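Local coordinates for ATP-citrate lyase beta-subunit (Chlorobium limicola, PDB 6HXJ), which probably catalyses the ATP-driven cleavage of citrate by coenzyme A to acetyl-CoA and oxaloacetate, as part of ATP-citrate lyase, at residues 272-277 against 389-394; 325-330 against 359-364. All coordinates share one frame; numbering follows the deposited sequence.

Both contacts lie in the citrate-binding region, a flavodoxin-like alpha/beta fold, with their centres about 21 Å apart and their nearest atoms about 11 Å apart. Contact 1 is core: helix 268-280 meets the C-terminal segment 389-394 over the parallel strands, and apolar groups around one tyrosine ring do the joining. Contact 2 is partly buried and lies where strands 315-318 and 352-356 give way to helices 328-344 and 362-371; there hydrogen bonds, an N-cap and a beta turn hold two loops together, the one at 325-327 meeting bound citrate and coenzyme A. Strand 352-356 relates the two, touching contact 1 through Arg356 and running on into segment 359-364 of contact 2.

Contact 1 of 2, residues 272-277 against 389-394; sequences VFYADA and TDIVDL
Tyr274 and Thr389 bring the two backbones closest, their CA atoms 5.7 Å apart, where helix 268-280 passes the chain leading into the C-terminal helix. The setting is a flavodoxin-like fold, and these two elements lie side by side over the parallel strands of its mixed sheet: Tyr274 touches strands 261-266 and 352-356, while Ile391 rests on strands 352-356 and 378-382. Side chains do the joining, and the Tyr274 ring carries most of it. Methyl CG2 of Thr389 stands over one face in a CH-pi contact, 4.1 Å from the ring centroid and 17° off the normal. The threonine's chi1 of 51° turns OG1 between its backbone N and carbonyl carbon, and places CG2 beside N, directed at the ring. Val392 CG2 meets the ring edge in plane, 3.8 Å from Tyr274 CD1, and Ile391 CG1 comes near the edge further out, 3.9 Å from CE1. A tyrosine suits this place because its flat ring offers a face and an edge to the apolar groups while its OH makes weak hydrogen bonds to Met388 O and Gly320 N. Phe273 touches Thr389 CG2 with its backbone O and CB, while its ring leads away to an aromatic side chain of another protein chain. One turn on, the small Ala277 lets the segments approach: its CB lies 3.8 Å from Thr389 CB and 4.0 Å from Val392 CG1.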
loop_
_atom_site.group_PDB
_atom_site.type_symbol
_atom_site.label_atom_id
_atom_site.label_comp_id
_atom_site.label_asym_id
_atom_site.label_seq_id
_atom_site.Cartn_x
_atom_site.Cartn_y
_atom_site.Cartn_z
ATOM N N VAL A 272 -19.441 29.400 -52.414
ATOM C CA VAL A 272 -19.249 30.206 -53.630
ATOM C C VAL A 272 -20.176 29.737 -54.770
ATOM O O VAL A 272 -20.825 30.568 -55.409
ATOM C CB VAL A 272 -17.760 30.252 -54.014
ATOM C CG1 VAL A 272 -17.550 30.827 -55.397
ATOM C CG2 VAL A 272 -16.984 31.072 -52.990
ATOM N N PHE A 273 -20.305 28.412 -54.955
ATOM C CA PHE A 273 -21.216 27.869 -55.957
ATOM C C PHE A 273 -22.690 28.157 -55.640
ATOM O O PHE A 273 -23.447 28.423 -56.576
ATOM C CB PHE A 273 -20.972 26.395 -56.223
ATOM C CG PHE A 273 -19.801 26.179 -57.166
ATOM C CD1 PHE A 273 -19.885 26.555 -58.511
ATOM C CD2 PHE A 273 -18.600 25.621 -56.701
ATOM C CE1 PHE A 273 -18.796 26.379 -59.372
ATOM C CE2 PHE A 273 -17.517 25.438 -57.565
ATOM C CZ PHE A 273 -17.624 25.814 -58.898
ATOM N N TYR A 274 -23.084 28.195 -54.336
ATOM C CA TYR A 274 -24.452 28.530 -53.926
ATOM C C TYR A 274 -24.782 29.999 -54.170
ATOM O O TYR A 274 -25.907 30.300 -54.595
ATOM C CB TYR A 274 -24.698 28.165 -52.469
ATOM C CG TYR A 274 -25.119 26.730 -52.277
ATOM C CD1 TYR A 274 -26.409 26.309 -52.603
ATOM C CD2 TYR A 274 -24.241 25.793 -51.737
ATOM C CE1 TYR A 274 -26.813 24.989 -52.398
ATOM C CE2 TYR A 274 -24.637 24.477 -51.512
ATOM C CZ TYR A 274 -25.926 24.078 -51.847
ATOM O OH TYR A 274 -26.319 22.772 -51.643
ATOM N N ALA A 275 -23.794 30.908 -53.929
ATOM C CA ALA A 275 -23.933 32.343 -54.164
ATOM C C ALA A 275 -24.073 32.613 -55.657
ATOM O O ALA A 275 -24.949 33.383 -56.047
ATOM C CB ALA A 275 -22.733 33.084 -53.603
ATOM N N ASP A 276 -23.234 31.948 -56.492
ATOM C CA ASP A 276 -23.246 32.053 -57.957
ATOM C C ASP A 276 -24.617 31.638 -58.471
ATOM O O ASP A 276 -25.164 32.324 -59.332
ATOM C CB ASP A 276 -22.182 31.120 -58.581
ATOM C CG ASP A 276 -20.726 31.562 -58.561
ATOM O OD1 ASP A 276 -20.351 32.345 -57.660
ATOM O OD2 ASP A 276 -19.940 31.074 -59.424
ATOM N N ALA A 277 -25.167 30.516 -57.920
ATOM C CA ALA A 277 -26.468 29.939 -58.261
ATOM C C ALA A 277 -27.580 30.946 -58.014
ATOM O O ALA A 277 -28.426 31.126 -58.890
ATOM C CB ALA A 277 -26.711 28.666 -57.463
ATOM N N THR A 389 -26.682 22.689 -55.878
ATOM C CA THR A 389 -27.210 24.049 -56.014
ATOM C C THR A 389 -28.629 24.052 -56.596
ATOM O O THR A 389 -29.139 25.135 -56.910
ATOM C CB THR A 389 -26.258 24.932 -56.834
ATOM O OG1 THR A 389 -25.941 24.250 -58.045
ATOM C CG2 THR A 389 -24.973 25.274 -56.082
ATOM N N ASP A 390 -29.288 22.875 -56.730
ATOM C CA ASP A 390 -30.640 22.841 -57.303
ATOM C C ASP A 390 -31.720 23.177 -56.285
ATOM O O ASP A 390 -32.866 23.378 -56.681
ATOM C CB ASP A 390 -30.934 21.550 -58.056
ATOM C CG ASP A 390 -30.302 21.506 -59.443
ATOM O OD1 ASP A 390 -29.498 22.426 -59.772
ATOM O OD2 ASP A 390 -30.626 20.570 -60.213
ATOM N N ILE A 391 -31.357 23.347 -54.999
ATOM C CA ILE A 391 -32.307 23.817 -53.981
ATOM C C ILE A 391 -32.555 25.314 -54.162
ATOM O O ILE A 391 -33.623 25.795 -53.796
ATOM C CB ILE A 391 -31.936 23.444 -52.522
ATOM C CG1 ILE A 391 -30.481 23.842 -52.156
ATOM C CG2 ILE A 391 -32.220 21.964 -52.264
ATOM C CD1 ILE A 391 -30.172 23.883 -50.646
ATOM N N VAL A 392 -31.591 26.035 -54.783
ATOM C CA VAL A 392 -31.677 27.463 -55.100
ATOM C C VAL A 392 -32.821 27.686 -56.109
ATOM O O VAL A 392 -33.536 28.678 -56.006
ATOM C CB VAL A 392 -30.301 28.002 -55.594
ATOM C CG1 VAL A 392 -30.414 29.371 -56.249
ATOM C CG2 VAL A 392 -29.269 28.020 -54.470
ATOM N N ASP A 393 -33.035 26.729 -57.023
ATOM C CA ASP A 393 -34.102 26.800 -58.032
ATOM C C ASP A 393 -35.460 26.659 -57.358
ATOM O O ASP A 393 -36.341 27.505 -57.553
ATOM C CB ASP A 393 -33.919 25.716 -59.116
ATOM C CG ASP A 393 -32.554 25.643 -59.826
ATOM O OD1 ASP A 393 -31.683 26.513 -59.558
ATOM O OD2 ASP A 393 -32.354 24.706 -60.643
ATOM N N LEU A 394 -35.585 25.628 -56.506
ATOM C CA LEU A 394 -36.776 25.310 -55.728
ATOM C C LEU A 394 -37.186 26.484 -54.838
ATOM O O LEU A 394 -38.385 26.726 -54.642
ATOM C CB LEU A 394 -36.517 24.056 -54.892
ATOM C CG LEU A 394 -36.908 22.735 -55.553
ATOM C CD1 LEU A 394 -36.019 22.381 -56.744
ATOM C CD2 LEU A 394 -36.857 21.629 -54.567
#

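Contact 2 of 2, residues 325-330 against 359-364; sequences FTDVKA and GPNEAQ
Val328 N donates to Pro360 O at 2.7 Å, and this backbone bond pins the start of helix 328-344 to a type II turn, Gly359 to Glu362. Beside it, Asn361 ND2 gives a bent bond of 2.8 Å to Asp327 OD2, reaching the syn side of the carboxylate from 32° out of its plane. With CG anti to the backbone N (chi1 -169°), Asp327 also turns OD1 back as the N-cap, its anti lone pair taking Ala330 N at 2.8 Å. With an alanine here, Ala330 N would probably lose its cap and the Asn361 amide its acidic mate, leaving that amide freer to turn. Proline suits the second turn position and asparagine the left-handed third, while Gly359 tolerates its phi of 142°. Apolar groups close the joint: Val328 CG2 packs 4.1 Å from Glu362 CB, and Lys329 CD lies 3.8 Å from Gln364 CB. Further out, Glu362 OE1 accepts from Gly359 N and forms a salt bridge with Arg384. Thr326 OG1 bonds to Asp294 N and a bound citrate, which Phe325 N also binds, and Phe325 touches coenzyme A. The two loops thus follow the adjacent parallel strands 315-318 and 352-356 and join the N-terminal ends of helices 328-344 and 362-371.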
loop_
_atom_site.group_PDB
_atom_site.type_symbol
_atom_site.label_atom_id
_atom_site.label_comp_id
_atom_site.label_asym_id
_atom_site.label_seq_id
_atom_site.Cartn_x
_atom_site.Cartn_y
_atom_site.Cartn_z
ATOM N N PHE A 325 -15.040 15.033 -43.567
ATOM C CA PHE A 325 -14.744 14.797 -42.139
ATOM C C PHE A 325 -15.640 15.584 -41.187
ATOM O O PHE A 325 -15.691 15.234 -40.011
ATOM C CB PHE A 325 -13.230 14.997 -41.785
ATOM C CG PHE A 325 -12.665 16.389 -41.972
ATOM C CD1 PHE A 325 -12.188 16.808 -43.217
ATOM C CD2 PHE A 325 -12.627 17.291 -40.914
ATOM C CE1 PHE A 325 -11.707 18.111 -43.406
ATOM C CE2 PHE A 325 -12.141 18.592 -41.104
ATOM C CZ PHE A 325 -11.684 18.993 -42.351
ATOM N N THR A 326 -16.345 16.617 -41.668
ATOM C CA THR A 326 -17.252 17.397 -40.827
ATOM C C THR A 326 -18.451 16.518 -40.453
ATOM O O THR A 326 -19.126 15.995 -41.334
ATOM C CB THR A 326 -17.681 18.695 -41.530
ATOM O OG1 THR A 326 -16.525 19.476 -41.793
ATOM C CG2 THR A 326 -18.652 19.520 -40.707
ATOM N N ASP A 327 -18.695 16.334 -39.148
ATOM C CA ASP A 327 -19.816 15.529 -38.667
ATOM C C ASP A 327 -21.100 16.303 -38.932
ATOM O O ASP A 327 -21.271 17.373 -38.335
ATOM C CB ASP A 327 -19.644 15.216 -37.176
ATOM C CG ASP A 327 -20.617 14.169 -36.682
ATOM O OD1 ASP A 327 -21.758 14.531 -36.366
ATOM O OD2 ASP A 327 -20.232 12.986 -36.619
ATOM N N VAL A 328 -21.985 15.785 -39.832
ATOM C CA VAL A 328 -23.216 16.521 -40.120
ATOM C C VAL A 328 -24.179 16.476 -38.904
ATOM O O VAL A 328 -24.832 17.483 -38.708
ATOM C CB VAL A 328 -23.940 16.294 -41.488
ATOM C CG1 VAL A 328 -23.056 15.594 -42.492
ATOM C CG2 VAL A 328 -25.309 15.621 -41.380
ATOM N N LYS A 329 -24.219 15.408 -38.064
ATOM C CA LYS A 329 -25.103 15.367 -36.870
ATOM C C LYS A 329 -24.717 16.462 -35.841
ATOM O O LYS A 329 -25.592 17.194 -35.387
ATOM C CB LYS A 329 -25.133 13.952 -36.264
ATOM C CG LYS A 329 -25.934 13.830 -34.980
ATOM C CD LYS A 329 -25.856 12.447 -34.363
ATOM C CE LYS A 329 -26.240 12.521 -32.898
ATOM N NZ LYS A 329 -27.634 13.018 -32.679
ATOM N N ALA A 330 -23.415 16.625 -35.549
ATOM C CA ALA A 330 -22.928 17.651 -34.617
ATOM C C ALA A 330 -23.226 19.047 -35.134
ATOM O O ALA A 330 -23.850 19.831 -34.448
ATOM C CB ALA A 330 -21.436 17.489 -34.409
ATOM N N GLY A 359 -22.406 13.923 -45.819
ATOM C CA GLY A 359 -21.226 13.903 -44.962
ATOM C C GLY A 359 -21.323 12.927 -43.816
ATOM O O GLY A 359 -22.364 12.302 -43.641
ATOM N N PRO A 360 -20.246 12.724 -43.033
ATOM C CA PRO A 360 -20.317 11.743 -41.936
ATOM C C PRO A 360 -21.488 12.013 -41.000
ATOM O O PRO A 360 -21.693 13.158 -40.584
ATOM C CB PRO A 360 -18.951 11.870 -41.250
ATOM C CG PRO A 360 -18.053 12.378 -42.311
ATOM C CD PRO A 360 -18.912 13.347 -43.088
ATOM N N ASN A 361 -22.315 10.954 -40.770
ATOM C CA ASN A 361 -23.539 10.940 -39.963
ATOM C C ASN A 361 -24.646 11.801 -40.578
ATOM O O ASN A 361 -25.407 12.442 -39.851
ATOM C CB ASN A 361 -23.269 11.293 -38.497
ATOM C CG ASN A 361 -22.480 10.222 -37.805
ATOM O OD1 ASN A 361 -22.956 9.103 -37.593
ATOM N ND2 ASN A 361 -21.243 10.528 -37.458
ATOM N N GLU A 362 -24.771 11.752 -41.929
ATOM C CA GLU A 362 -25.794 12.499 -42.676
ATOM C C GLU A 362 -27.197 11.981 -42.388
ATOM O O GLU A 362 -28.101 12.798 -42.295
ATOM C CB GLU A 362 -25.520 12.613 -44.197
ATOM C CG GLU A 362 -25.418 11.295 -44.953
ATOM C CD GLU A 362 -25.001 11.446 -46.407
ATOM O OE1 GLU A 362 -23.802 11.232 -46.705
ATOM O OE2 GLU A 362 -25.864 11.801 -47.246
ATOM N N ALA A 363 -27.380 10.665 -42.181
ATOM C CA ALA A 363 -28.686 10.079 -41.866
ATOM C C ALA A 363 -29.276 10.683 -40.591
ATOM O O ALA A 363 -30.369 11.259 -40.633
ATOM C CB ALA A 363 -28.555 8.566 -41.736
ATOM N N GLN A 364 -28.497 10.623 -39.490
ATOM C CA GLN A 364 -28.855 11.157 -38.173
ATOM C C GLN A 364 -29.095 12.672 -38.174
ATOM O O GLN A 364 -30.097 13.101 -37.621
ATOM C CB GLN A 364 -27.823 10.784 -37.103
ATOM C CG GLN A 364 -27.674 9.290 -36.848
ATOM C CD GLN A 364 -26.387 8.755 -37.412
ATOM O OE1 GLN A 364 -26.125 8.813 -38.627
ATOM N NE2 GLN A 364 -25.560 8.204 -36.529
#